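Local coordinates for protein alpha-glucosidase (Pseudoalteromonas sp. K8, PDB 5HQA) that hydrolyses alpha-glucosides as a glycoside hydrolase of family 97, binds calcium and is activated by chloride, at residues N35-F40 with L129-V134; G8-I13 with Y23-K28; W260-K265 with R575-Y580; V76-N81 with I246-E251. All coordinates share one frame; numbering follows the deposited sequence.

Contact 1: residues N35-F40 with L129-V134; sequences NSALGF and LTEFAV
The carboxylate of E131 lies against A37. A37 N meets E131 OE1 at 2.9 Å from above the carboxylate plane, 49° out of it. A37 CB sits 3.4 Å from E131 OE1. Water 1 donates to E131 OE1 at 2.6 Å and also to N35 O. CG of E131 is anti to its carbonyl carbon (chi1 -65°), and the extended chain beyond carries the carboxylate back over A37. A side-chain oxygen, not a backbone carbonyl, accepts the A37 N-H. Backbone pairing is partial: E131 N donates to A37 O at 3.0 Å, and L129 N to G39 O at 2.8 Å. Further along, A133 N donates to S36 OG at 2.9 Å, while S36 OG is also bonded to N34 O. This is an irregular antiparallel strand pair. It lies between strand 22-27, whose Y23 OH bonds E131 O, and strand 204-209, reached by F132 through F205. Strands 107-114 and 224-234 cover the face bearing L38, F40 and F132.

Contact 2: residues G8-I13 with Y23-K28; sequences GNIKII and YSISFK
Residues I10 to I13 pair antiparallel with S24 to F27, the two strands of a beta hairpin, their axes 161° apart. K11-S26 and I13-S24 are hydrogen-bonded pairs, I10-F27 and I12-I25 non-hydrogen-bonded pairs. S26 N donates to K11 O at 2.9 Å in the carbonyl plane. At the end of the ladder K28 N donates to N9 O at 2.8 Å, on a lone pair. I10, I12, I25 and F27 share the buried face. I10 and I25 lie side by side with CG2 to CG2 at 3.9 Å, and I10 CG1 touches the F27 ring edge at CD1, 3.7 Å. This face packs on V108, I231 and I233 of strands 107-114 and 224-234 in the other large antiparallel sheet. The other face carries K11, I13, S24 and S26 and holds waters. K11 is bent at its last torsion (chi4 65°), which turns NZ to G8 O at 2.7 Å. Water 2 accepts from K11 NZ, donates to N9 O at 2.8 Å and bonds S26 OG at 2.8 Å.

Contact 3: residues W260-K265 with R575-Y580; sequences WVKPGK and RKRDKY. With FMT (formic acid), chain L.
R577 lays its guanidinium against P263. From CB its chain runs straight to NE, with CG anti to the backbone N (chi1 -169°), carrying the group to P263. NE makes a long salt bridge with the adjacent D578, at 3.5 Å from OD2. CZ lies 3.6 Å from P263 CD, which sits over the centre of one guanidinium face. R577 NH1 is 3.7 Å from P263 CD. NH2 has K262 CD beside it at the edge, 3.4 Å away. It also gives a weak hydrogen bond to V261 O at 3.2 Å, bent to 121°. Waters 5 and 6 lie between P263 O and D578 OD2. Each has fewer protons than possible acceptors, so these bonds need not all form at once. A second crossing joins K265 and Y580. Water 7 accepts from K265 NZ at 3.0 Å and bonds Y580 OH, while NZ also donates to V550 O and I547 O. R577 to Y580 form a type II' turn in the loop between strands 567-574 and 585-591 of the C-terminal sheet. That loop packs on the residues leading into strand 264-269 and, through Y580, on K265 within it. The strand lies between strands 307-310 and 527-529 of the parallel barrel sheet.

Contact 4: residues V76-N81 with I246-E251; sequences VVDQHN and ILNLNE
The N248 amide and the D78 carboxylate stack with their planes 26° apart. The side chains run antiparallel alongside each other. CG of D78 is anti to its backbone N (chi1 -176°), which sets the carboxylate alongside the amide. N248 ND2 passes it and donates to V77 O at 3.0 Å, with an N-H...O angle of 153°. N248 OD1 lies against two carbons, V76 CG1 and D78 CB, each at 3.4 Å. W66 NE1 also donates to OD1, so both ends of the amide are held and its flip is fixed. Water 8 joins D78 OD2 to the backbone oxygen N248 O, 2.7 Å from the latter. D78 OD1 takes H80 ND1 at 2.7 Å on its syn side, with the oxygen in the ring plane. H80 NE2 in turn bonds E82. These bonds would probably steady the carboxylate's rotation. On the other segment N250 ND2 and L249 N approach I246 O from its two sides and tie the helix end to the loop. Helix 245-248 thus lies against strand 75-89, which runs between strands 53-67 and 95-104 of its antiparallel sheet. F104 of strand 95-104 touches both D78 and N248.

Overall arrangement
Contacts 1, 2 and 4 lie within the N-terminal family region, of the galactose mutarotase clan. Contacts 1 and 2 share one antiparallel sheet, with centres 15 Å apart, and touch through Y23. Contact 4 sets helix 245-248 against strand 75-89 of the second large antiparallel sheet, its centre 18 Å from that of contact 2. Contact 2 closes first along the chain. The segments of contacts 1 and 4 alternate along the chain, which passes from one sheet to the other and back. Contact 3 comes last, its centre 24 Å from that of contact 4 and 43 Å from that of contact 1. It joins the TIM-barrel-type catalytic region to the C-terminal domain, so the set spans all three parts.

Contact 1: residues N35-F40 with L129-V134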
loop_
_atom_site.group_PDB
_atom_site.type_symbol
_atom_site.label_atom_id
_atom_site.label_comp_id
_atom_site.label_asym_id
_atom_site.label_seq_id
_atom_site.Cartn_x
_atom_site.Cartn_y
_atom_site.Cartn_z
ATOM N N ASN A 35 -26.832 12.850 3.759
ATOM C CA ASN A 35 -26.346 14.223 3.630
ATOM C C ASN A 35 -25.035 14.402 4.381
ATOM O O ASN A 35 -24.968 14.184 5.595
ATOM C CB ASN A 35 -27.373 15.217 4.180
ATOM C CG ASN A 35 -28.646 15.247 3.383
ATOM O OD1 ASN A 35 -28.634 15.106 2.161
ATOM N ND2 ASN A 35 -29.765 15.437 4.077
ATOM N N SER A 36 -23.994 14.805 3.654
ATOM C CA SER A 36 -22.643 14.919 4.187
ATOM C C SER A 36 -22.093 16.294 3.843
ATOM O O SER A 36 -22.116 16.690 2.675
ATOM C CB SER A 36 -21.744 13.826 3.602
ATOM O OG SER A 36 -22.235 12.535 3.926
ATOM N N ALA A 37 -21.585 17.008 4.851
ATOM C CA ALA A 37 -21.183 18.402 4.698
ATOM C C ALA A 37 -19.916 18.547 3.845
ATOM O O ALA A 37 -19.108 17.624 3.709
ATOM C CB ALA A 37 -20.952 19.039 6.070
ATOM N N LEU A 38 -19.750 19.754 3.285
ATOM C CA LEU A 38 -18.582 20.164 2.516
ATOM C C LEU A 38 -18.140 21.541 2.991
ATOM O O LEU A 38 -18.981 22.370 3.354
ATOM C CB LEU A 38 -18.901 20.236 1.017
ATOM C CG LEU A 38 -19.418 18.934 0.404
ATOM C CD1 LEU A 38 -20.028 19.200 -0.965
ATOM C CD2 LEU A 38 -18.299 17.916 0.309
ATOM N N GLY A 39 -16.831 21.800 2.985
ATOM C CA GLY A 39 -16.347 23.137 3.285
ATOM C C GLY A 39 -15.015 23.138 4.021
ATOM O O GLY A 39 -14.352 22.110 4.146
ATOM N N PHE A 40 -14.640 24.336 4.495
ATOM C CA PHE A 40 -13.358 24.584 5.152
ATOM C C PHE A 40 -13.510 25.604 6.272
ATOM O O PHE A 40 -14.319 26.531 6.184
ATOM C CB PHE A 40 -12.290 25.165 4.206
ATOM C CG PHE A 40 -11.952 24.292 3.041
ATOM C CD1 PHE A 40 -11.057 23.242 3.180
ATOM C CD2 PHE A 40 -12.498 24.543 1.797
ATOM C CE1 PHE A 40 -10.732 22.437 2.087
ATOM C CE2 PHE A 40 -12.181 23.741 0.697
ATOM C CZ PHE A 40 -11.299 22.691 0.846
ATOM N N LEU A 129 -14.252 20.395 6.370
ATOM C CA LEU A 129 -15.556 20.022 6.914
ATOM C C LEU A 129 -16.158 18.789 6.246
ATOM O O LEU A 129 -17.221 18.332 6.684
ATOM C CB LEU A 129 -16.528 21.199 6.794
ATOM C CG LEU A 129 -16.095 22.461 7.547
ATOM C CD1 LEU A 129 -17.115 23.577 7.348
ATOM C CD2 LEU A 129 -15.903 22.170 9.036
ATOM N N THR A 130 -15.509 18.258 5.207
ATOM C CA THR A 130 -15.961 17.071 4.491
ATOM C C THR A 130 -16.420 15.975 5.440
ATOM O O THR A 130 -15.692 15.587 6.358
ATOM C CB THR A 130 -14.813 16.537 3.641
ATOM O OG1 THR A 130 -14.311 17.596 2.826
ATOM C CG2 THR A 130 -15.282 15.345 2.769
ATOM N N GLU A 131 -17.614 15.447 5.187
ATOM C CA GLU A 131 -18.135 14.323 5.947
ATOM C C GLU A 131 -18.417 13.143 5.026
ATOM O O GLU A 131 -18.539 13.286 3.802
ATOM C CB GLU A 131 -19.424 14.695 6.706
ATOM C CG GLU A 131 -19.237 15.749 7.799
ATOM C CD GLU A 131 -20.565 16.309 8.299
ATOM O OE1 GLU A 131 -21.610 16.102 7.619
ATOM O OE2 GLU A 131 -20.572 16.971 9.366
ATOM N N PHE A 132 -18.513 11.969 5.651
ATOM C CA PHE A 132 -19.011 10.735 5.043
ATOM C C PHE A 132 -20.041 10.210 6.041
ATOM O O PHE A 132 -19.684 9.511 6.994
ATOM C CB PHE A 132 -17.875 9.729 4.804
ATOM C CG PHE A 132 -16.692 10.315 4.069
ATOM C CD1 PHE A 132 -15.699 10.993 4.755
ATOM C CD2 PHE A 132 -16.582 10.192 2.689
ATOM C CE1 PHE A 132 -14.615 11.535 4.080
ATOM C CE2 PHE A 132 -15.506 10.726 2.012
ATOM C CZ PHE A 132 -14.520 11.403 2.708
ATOM N N ALA A 133 -21.307 10.585 5.866
ATOM C CA ALA A 133 -22.358 10.195 6.805
ATOM C C ALA A 133 -22.946 8.863 6.349
ATOM O O ALA A 133 -23.708 8.807 5.375
ATOM C CB ALA A 133 -23.434 11.274 6.907
ATOM N N VAL A 134 -22.605 7.793 7.056
ATOM C CA VAL A 134 -23.025 6.456 6.653
ATOM C C VAL A 134 -24.459 6.211 7.102
ATOM O O VAL A 134 -24.794 6.369 8.286
ATOM C CB VAL A 134 -22.080 5.393 7.229
ATOM C CG1 VAL A 134 -22.551 3.998 6.823
ATOM C CG2 VAL A 134 -20.670 5.646 6.748
HETATM O O HOH W 1 -24.196 16.315 7.771
#

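Contact 2: residues G8-I13 with Y23-K28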
loop_
_atom_site.group_PDB
_atom_site.type_symbol
_atom_site.label_atom_id
_atom_site.label_comp_id
_atom_site.label_asym_id
_atom_site.label_seq_id
_atom_site.Cartn_x
_atom_site.Cartn_y
_atom_site.Cartn_z
ATOM N N GLY A 8 -25.369 3.618 -13.958
ATOM C CA GLY A 8 -26.512 4.164 -13.248
ATOM C C GLY A 8 -26.683 3.699 -11.815
ATOM O O GLY A 8 -27.543 4.239 -11.112
ATOM N N ASN A 9 -25.893 2.724 -11.346
ATOM C CA ASN A 9 -26.144 2.163 -10.021
ATOM C C ASN A 9 -25.704 3.082 -8.889
ATOM O O ASN A 9 -26.308 3.045 -7.808
ATOM C CB ASN A 9 -25.464 0.808 -9.882
ATOM C CG ASN A 9 -26.178 -0.265 -10.669
ATOM O OD1 ASN A 9 -27.400 -0.233 -10.805
ATOM N ND2 ASN A 9 -25.420 -1.209 -11.211
ATOM N N ILE A 10 -24.676 3.899 -9.097
ATOM C CA ILE A 10 -24.235 4.867 -8.094
ATOM C C ILE A 10 -24.744 6.241 -8.503
ATOM O O ILE A 10 -24.518 6.687 -9.638
ATOM C CB ILE A 10 -22.705 4.872 -7.940
ATOM C CG1 ILE A 10 -22.224 3.514 -7.414
ATOM C CG2 ILE A 10 -22.272 6.000 -6.995
ATOM C CD1 ILE A 10 -20.713 3.373 -7.365
ATOM N N LYS A 11 -25.439 6.907 -7.591
ATOM C CA LYS A 11 -26.023 8.211 -7.875
ATOM C C LYS A 11 -25.616 9.164 -6.763
ATOM O O LYS A 11 -25.841 8.873 -5.584
ATOM C CB LYS A 11 -27.547 8.118 -7.986
ATOM C CG LYS A 11 -28.044 7.163 -9.086
ATOM C CD LYS A 11 -29.570 7.230 -9.239
ATOM C CE LYS A 11 -30.085 6.214 -10.260
ATOM N NZ LYS A 11 -29.853 4.802 -9.813
ATOM N N ILE A 12 -25.022 10.298 -7.129
ATOM C CA ILE A 12 -24.587 11.306 -6.167
ATOM C C ILE A 12 -25.448 12.544 -6.354
ATOM O O ILE A 12 -25.546 13.070 -7.469
ATOM C CB ILE A 12 -23.098 11.660 -6.334
ATOM C CG1 ILE A 12 -22.220 10.409 -6.262
ATOM C CG2 ILE A 12 -22.677 12.683 -5.276
ATOM C CD1 ILE A 12 -21.777 9.891 -7.621
ATOM N N ILE A 13 -26.060 13.014 -5.270
ATOM C CA ILE A 13 -26.854 14.238 -5.275
ATOM C C ILE A 13 -26.091 15.281 -4.479
ATOM O O ILE A 13 -25.770 15.060 -3.305
ATOM C CB ILE A 13 -28.256 14.035 -4.687
ATOM C CG1 ILE A 13 -29.053 13.035 -5.520
ATOM C CG2 ILE A 13 -28.997 15.366 -4.645
ATOM C CD1 ILE A 13 -30.376 12.685 -4.884
ATOM N N TYR A 23 -23.490 16.522 0.064
ATOM C CA TYR A 23 -23.727 15.494 -0.937
ATOM C C TYR A 23 -24.278 14.255 -0.242
ATOM O O TYR A 23 -24.115 14.069 0.967
ATOM C CB TYR A 23 -22.444 15.154 -1.729
ATOM C CG TYR A 23 -21.472 14.333 -0.922
ATOM C CD1 TYR A 23 -20.639 14.935 0.016
ATOM C CD2 TYR A 23 -21.416 12.953 -1.066
ATOM C CE1 TYR A 23 -19.764 14.179 0.785
ATOM C CE2 TYR A 23 -20.550 12.191 -0.305
ATOM C CZ TYR A 23 -19.727 12.808 0.614
ATOM O OH TYR A 23 -18.874 12.041 1.368
ATOM N N SER A 24 -24.958 13.418 -1.022
ATOM C CA SER A 24 -25.404 12.105 -0.574
ATOM C C SER A 24 -25.256 11.132 -1.734
ATOM O O SER A 24 -25.141 11.537 -2.893
ATOM C CB SER A 24 -26.858 12.134 -0.066
ATOM O OG SER A 24 -27.745 12.450 -1.126
ATOM N N ILE A 25 -25.234 9.838 -1.423
ATOM C CA ILE A 25 -24.982 8.820 -2.439
ATOM C C ILE A 25 -25.941 7.661 -2.230
ATOM O O ILE A 25 -26.103 7.176 -1.105
ATOM C CB ILE A 25 -23.530 8.304 -2.390
ATOM C CG1 ILE A 25 -22.530 9.464 -2.520
ATOM C CG2 ILE A 25 -23.303 7.236 -3.475
ATOM C CD1 ILE A 25 -21.092 9.022 -2.424
ATOM N N SER A 26 -26.565 7.206 -3.310
ATOM C CA SER A 26 -27.333 5.972 -3.294
ATOM C C SER A 26 -26.656 4.917 -4.161
ATOM O O SER A 26 -25.940 5.229 -5.119
ATOM C CB SER A 26 -28.762 6.197 -3.786
ATOM O OG SER A 26 -28.766 6.534 -5.160
ATOM N N PHE A 27 -26.887 3.655 -3.809
ATOM C CA PHE A 27 -26.398 2.519 -4.577
ATOM C C PHE A 27 -27.604 1.646 -4.869
ATOM O O PHE A 27 -28.288 1.205 -3.937
ATOM C CB PHE A 27 -25.323 1.744 -3.807
ATOM C CG PHE A 27 -24.720 0.596 -4.585
ATOM C CD1 PHE A 27 -24.097 0.817 -5.806
ATOM C CD2 PHE A 27 -24.757 -0.699 -4.082
ATOM C CE1 PHE A 27 -23.532 -0.235 -6.526
ATOM C CE2 PHE A 27 -24.185 -1.760 -4.795
ATOM C CZ PHE A 27 -23.572 -1.526 -6.014
ATOM N N LYS A 28 -27.881 1.425 -6.156
ATOM C CA LYS A 28 -29.075 0.694 -6.575
ATOM C C LYS A 28 -30.321 1.262 -5.901
ATOM O O LYS A 28 -31.186 0.530 -5.414
ATOM C CB LYS A 28 -28.918 -0.798 -6.298
ATOM C CG LYS A 28 -27.742 -1.396 -7.038
ATOM C CD LYS A 28 -27.540 -2.829 -6.644
ATOM C CE LYS A 28 -26.722 -3.551 -7.679
ATOM N NZ LYS A 28 -26.916 -5.007 -7.494
HETATM O O HOH W 2 -28.524 4.545 -7.050
HETATM O O HOH W 3 -28.702 9.586 -4.597
HETATM O O HOH W 4 -27.677 15.599 -1.351
#

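Contact 3: residues W260-K265 with R575-Y580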
loop_
_atom_site.group_PDB
_atom_site.type_symbol
_atom_site.label_atom_id
_atom_site.label_comp_id
_atom_site.label_asym_id
_atom_site.label_seq_id
_atom_site.Cartn_x
_atom_site.Cartn_y
_atom_site.Cartn_z
ATOM N N TRP A 260 13.830 2.091 -16.705
ATOM C CA TRP A 260 14.845 1.815 -15.696
ATOM C C TRP A 260 14.263 1.365 -14.362
ATOM O O TRP A 260 15.030 1.023 -13.452
ATOM C CB TRP A 260 15.713 3.052 -15.477
ATOM C CG TRP A 260 14.935 4.331 -15.254
ATOM C CD1 TRP A 260 14.534 5.226 -16.208
ATOM C CD2 TRP A 260 14.489 4.860 -13.997
ATOM N NE1 TRP A 260 13.863 6.276 -15.622
ATOM C CE2 TRP A 260 13.823 6.076 -14.267
ATOM C CE3 TRP A 260 14.586 4.422 -12.670
ATOM C CZ2 TRP A 260 13.260 6.859 -13.258
ATOM C CZ3 TRP A 260 14.021 5.199 -11.671
ATOM C CH2 TRP A 260 13.368 6.402 -11.971
ATOM N N VAL A 261 12.943 1.387 -14.213
ATOM C CA VAL A 261 12.266 0.812 -13.055
ATOM C C VAL A 261 11.981 -0.653 -13.373
ATOM O O VAL A 261 11.269 -0.956 -14.338
ATOM C CB VAL A 261 10.970 1.572 -12.738
ATOM C CG1 VAL A 261 10.280 0.938 -11.547
ATOM C CG2 VAL A 261 11.250 3.047 -12.478
ATOM N N LYS A 262 12.545 -1.559 -12.573
ATOM C CA LYS A 262 12.543 -2.995 -12.872
ATOM C C LYS A 262 11.814 -3.781 -11.792
ATOM O O LYS A 262 12.378 -4.013 -10.704
ATOM C CB LYS A 262 13.973 -3.527 -13.004
ATOM C CG LYS A 262 14.843 -2.833 -14.056
ATOM C CD LYS A 262 14.292 -3.003 -15.471
ATOM C CE LYS A 262 15.408 -2.928 -16.513
ATOM N NZ LYS A 262 16.551 -2.097 -16.028
ATOM N N PRO A 263 10.582 -4.232 -12.038
ATOM C CA PRO A 263 9.948 -5.171 -11.104
ATOM C C PRO A 263 10.771 -6.446 -11.005
ATOM O O PRO A 263 11.414 -6.863 -11.970
ATOM C CB PRO A 263 8.581 -5.443 -11.744
ATOM C CG PRO A 263 8.353 -4.278 -12.669
ATOM C CD PRO A 263 9.716 -3.918 -13.185
ATOM N N GLY A 264 10.757 -7.066 -9.833
ATOM C CA GLY A 264 11.500 -8.302 -9.675
ATOM C C GLY A 264 11.469 -8.785 -8.241
ATOM O O GLY A 264 10.797 -8.210 -7.387
ATOM N N LYS A 265 12.216 -9.851 -7.990
ATOM C CA LYS A 265 12.281 -10.451 -6.665
ATOM C C LYS A 265 13.645 -10.193 -6.048
ATOM O O LYS A 265 14.645 -10.057 -6.758
ATOM C CB LYS A 265 12.000 -11.951 -6.738
ATOM C CG LYS A 265 10.540 -12.249 -7.078
ATOM C CD LYS A 265 10.337 -13.710 -7.446
ATOM C CE LYS A 265 11.029 -14.031 -8.767
ATOM N NZ LYS A 265 10.563 -15.332 -9.299
ATOM N N ARG A 575 2.761 -10.489 -16.926
ATOM C CA ARG A 575 3.076 -9.574 -18.010
ATOM C C ARG A 575 4.268 -10.100 -18.800
ATOM O O ARG A 575 5.226 -10.626 -18.227
ATOM C CB ARG A 575 3.384 -8.181 -17.464
ATOM C CG ARG A 575 3.770 -7.182 -18.552
ATOM C CD ARG A 575 2.939 -5.943 -18.426
ATOM N NE ARG A 575 3.322 -4.879 -19.346
ATOM C CZ ARG A 575 3.150 -3.590 -19.070
ATOM N NH1 ARG A 575 2.626 -3.241 -17.905
ATOM N NH2 ARG A 575 3.512 -2.661 -19.941
ATOM N N LYS A 576 4.207 -9.957 -20.126
ATOM C CA LYS A 576 5.325 -10.347 -20.985
ATOM C C LYS A 576 6.483 -9.376 -20.786
ATOM O O LYS A 576 6.386 -8.193 -21.130
ATOM C CB LYS A 576 4.897 -10.386 -22.447
ATOM C CG LYS A 576 6.051 -10.671 -23.387
ATOM C CD LYS A 576 5.564 -10.782 -24.813
ATOM C CE LYS A 576 6.722 -11.058 -25.750
ATOM N NZ LYS A 576 6.243 -11.382 -27.130
ATOM N N ARG A 577 7.584 -9.887 -20.241
ATOM C CA ARG A 577 8.725 -9.087 -19.822
ATOM C C ARG A 577 9.808 -10.034 -19.328
ATOM O O ARG A 577 9.493 -11.016 -18.645
ATOM C CB ARG A 577 8.331 -8.105 -18.707
ATOM C CG ARG A 577 9.397 -7.061 -18.402
ATOM C CD ARG A 577 9.274 -6.406 -17.002
ATOM N NE ARG A 577 10.318 -5.388 -16.834
ATOM C CZ ARG A 577 10.093 -4.079 -16.749
ATOM N NH1 ARG A 577 8.850 -3.617 -16.776
ATOM N NH2 ARG A 577 11.110 -3.231 -16.619
ATOM N N ASP A 578 11.070 -9.766 -19.663
ATOM C CA ASP A 578 12.221 -10.521 -19.126
ATOM C C ASP A 578 12.033 -11.988 -19.508
ATOM O O ASP A 578 11.786 -12.277 -20.690
ATOM C CB ASP A 578 12.362 -10.273 -17.622
ATOM C CG ASP A 578 12.555 -8.813 -17.274
ATOM O OD1 ASP A 578 13.199 -8.080 -18.062
ATOM O OD2 ASP A 578 12.059 -8.407 -16.194
ATOM N N LYS A 579 12.114 -12.920 -18.559
ATOM C CA LYS A 579 11.970 -14.347 -18.797
ATOM C C LYS A 579 10.527 -14.778 -18.988
ATOM O O LYS A 579 10.292 -15.915 -19.413
ATOM C CB LYS A 579 12.572 -15.127 -17.627
ATOM C CG LYS A 579 12.116 -14.618 -16.275
ATOM C CD LYS A 579 12.711 -15.425 -15.116
ATOM C CE LYS A 579 12.158 -16.847 -15.048
ATOM N NZ LYS A 579 12.130 -17.353 -13.634
ATOM N N TYR A 580 9.565 -13.911 -18.696
ATOM C CA TYR A 580 8.160 -14.291 -18.679
ATOM C C TYR A 580 7.532 -14.099 -20.053
ATOM O O TYR A 580 7.588 -13.005 -20.624
ATOM C CB TYR A 580 7.423 -13.474 -17.618
ATOM C CG TYR A 580 8.084 -13.622 -16.267
ATOM C CD1 TYR A 580 7.911 -14.783 -15.518
ATOM C CD2 TYR A 580 8.912 -12.629 -15.756
ATOM C CE1 TYR A 580 8.518 -14.944 -14.292
ATOM C CE2 TYR A 580 9.521 -12.777 -14.526
ATOM C CZ TYR A 580 9.324 -13.945 -13.799
ATOM O OH TYR A 580 9.926 -14.122 -12.571
HETATM C C FMT L . 13.774 9.990 -15.928
HETATM O O1 FMT L . 14.100 10.437 -14.826
HETATM O O2 FMT L . 12.885 9.150 -16.103
HETATM O O HOH W 5 11.736 -6.276 -14.572
HETATM O O HOH W 6 13.738 -7.589 -13.822
HETATM O O HOH W 7 12.795 -15.104 -11.346
#

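Contact 4: residues V76-N81 with I246-E251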
loop_
_atom_site.group_PDB
_atom_site.type_symbol
_atom_site.label_atom_id
_atom_site.label_comp_id
_atom_site.label_asym_id
_atom_site.label_seq_id
_atom_site.Cartn_x
_atom_site.Cartn_y
_atom_site.Cartn_z
ATOM N N VAL A 76 -5.488 -0.056 -18.018
ATOM C CA VAL A 76 -6.423 0.472 -17.030
ATOM C C VAL A 76 -7.502 1.225 -17.784
ATOM O O VAL A 76 -7.200 2.155 -18.544
ATOM C CB VAL A 76 -5.731 1.391 -16.009
ATOM C CG1 VAL A 76 -6.757 2.029 -15.076
ATOM C CG2 VAL A 76 -4.663 0.612 -15.214
ATOM N N VAL A 77 -8.750 0.830 -17.567
ATOM C CA VAL A 77 -9.905 1.459 -18.194
ATOM C C VAL A 77 -10.420 2.566 -17.281
ATOM O O VAL A 77 -10.562 2.364 -16.068
ATOM C CB VAL A 77 -10.999 0.413 -18.471
ATOM C CG1 VAL A 77 -12.321 1.091 -18.826
ATOM C CG2 VAL A 77 -10.545 -0.535 -19.574
ATOM N N ASP A 78 -10.690 3.740 -17.861
ATOM C CA ASP A 78 -11.229 4.898 -17.142
ATOM C C ASP A 78 -12.569 5.263 -17.781
ATOM O O ASP A 78 -12.605 5.900 -18.835
ATOM C CB ASP A 78 -10.255 6.078 -17.191
ATOM C CG ASP A 78 -10.734 7.280 -16.366
ATOM O OD1 ASP A 78 -11.886 7.267 -15.880
ATOM O OD2 ASP A 78 -9.960 8.251 -16.203
ATOM N N GLN A 79 -13.673 4.869 -17.145
ATOM C CA GLN A 79 -15.014 5.224 -17.611
ATOM C C GLN A 79 -15.754 5.875 -16.458
ATOM O O GLN A 79 -16.018 5.221 -15.444
ATOM C CB GLN A 79 -15.776 3.999 -18.106
ATOM C CG GLN A 79 -15.163 3.376 -19.340
ATOM C CD GLN A 79 -15.783 2.033 -19.713
ATOM O OE1 GLN A 79 -16.211 1.264 -18.846
ATOM N NE2 GLN A 79 -15.823 1.744 -21.012
ATOM N N HIS A 80 -16.090 7.155 -16.600
ATOM C CA HIS A 80 -16.793 7.828 -15.519
ATOM C C HIS A 80 -17.588 8.994 -16.081
ATOM O O HIS A 80 -17.304 9.504 -17.168
ATOM C CB HIS A 80 -15.830 8.310 -14.418
ATOM C CG HIS A 80 -14.946 9.451 -14.827
ATOM N ND1 HIS A 80 -13.680 9.266 -15.347
ATOM C CD2 HIS A 80 -15.134 10.794 -14.766
ATOM C CE1 HIS A 80 -13.132 10.444 -15.599
ATOM N NE2 HIS A 80 -13.997 11.386 -15.261
ATOM N N ASN A 81 -18.612 9.387 -15.333
ATOM C CA ASN A 81 -19.275 10.661 -15.550
ATOM C C ASN A 81 -18.752 11.656 -14.525
ATOM O O ASN A 81 -18.372 11.287 -13.414
ATOM C CB ASN A 81 -20.792 10.530 -15.441
ATOM C CG ASN A 81 -21.377 9.706 -16.559
ATOM O OD1 ASN A 81 -20.946 9.812 -17.711
ATOM N ND2 ASN A 81 -22.358 8.869 -16.235
ATOM N N ILE A 246 -8.350 4.355 -7.638
ATOM C CA ILE A 246 -7.255 5.131 -7.049
ATOM C C ILE A 246 -6.267 5.560 -8.130
ATOM O O ILE A 246 -5.897 6.737 -8.227
ATOM C CB ILE A 246 -6.554 4.341 -5.928
ATOM C CG1 ILE A 246 -7.534 4.022 -4.788
ATOM C CG2 ILE A 246 -5.362 5.136 -5.392
ATOM C CD1 ILE A 246 -8.220 5.254 -4.193
ATOM N N LEU A 247 -5.832 4.619 -8.973
ATOM C CA LEU A 247 -4.933 4.986 -10.065
ATOM C C LEU A 247 -5.585 5.979 -11.013
ATOM O O LEU A 247 -4.934 6.924 -11.476
ATOM C CB LEU A 247 -4.502 3.747 -10.844
ATOM C CG LEU A 247 -3.492 2.812 -10.174
ATOM C CD1 LEU A 247 -3.346 1.561 -11.033
ATOM C CD2 LEU A 247 -2.148 3.508 -10.002
ATOM N N ASN A 248 -6.864 5.767 -11.340
ATOM C CA ASN A 248 -7.522 6.618 -12.333
ATOM C C ASN A 248 -7.652 8.060 -11.870
ATOM O O ASN A 248 -7.818 8.957 -12.705
ATOM C CB ASN A 248 -8.902 6.065 -12.679
ATOM C CG ASN A 248 -8.845 5.061 -13.814
ATOM O OD1 ASN A 248 -8.020 5.191 -14.719
ATOM N ND2 ASN A 248 -9.714 4.057 -13.772
ATOM N N LEU A 249 -7.580 8.308 -10.568
ATOM C CA LEU A 249 -7.707 9.668 -10.070
ATOM C C LEU A 249 -6.369 10.386 -9.975
ATOM O O LEU A 249 -6.339 11.558 -9.604
ATOM C CB LEU A 249 -8.403 9.660 -8.709
ATOM C CG LEU A 249 -9.881 9.277 -8.795
ATOM C CD1 LEU A 249 -10.469 9.230 -7.412
ATOM C CD2 LEU A 249 -10.662 10.273 -9.671
ATOM N N ASN A 250 -5.267 9.726 -10.307
ATOM C CA ASN A 250 -3.960 10.364 -10.273
ATOM C C ASN A 250 -3.563 10.902 -11.644
ATOM O O ASN A 250 -4.062 10.462 -12.686
ATOM C CB ASN A 250 -2.905 9.384 -9.767
ATOM C CG ASN A 250 -2.873 9.325 -8.261
ATOM O OD1 ASN A 250 -2.094 10.040 -7.623
ATOM N ND2 ASN A 250 -3.761 8.522 -7.675
ATOM N N GLU A 251 -2.647 11.872 -11.624
ATOM C CA GLU A 251 -2.148 12.463 -12.855
ATOM C C GLU A 251 -1.286 11.455 -13.614
ATOM O O GLU A 251 -0.650 10.588 -13.007
ATOM C CB GLU A 251 -1.321 13.714 -12.565
ATOM C CG GLU A 251 -2.071 14.839 -11.881
ATOM C CD GLU A 251 -1.246 16.112 -11.797
ATOM O OE1 GLU A 251 -1.117 16.818 -12.821
ATOM O OE2 GLU A 251 -0.711 16.396 -10.706
HETATM O O HOH W 8 -10.159 9.798 -13.877
HETATM O O HOH W 9 -7.352 8.124 -15.876
#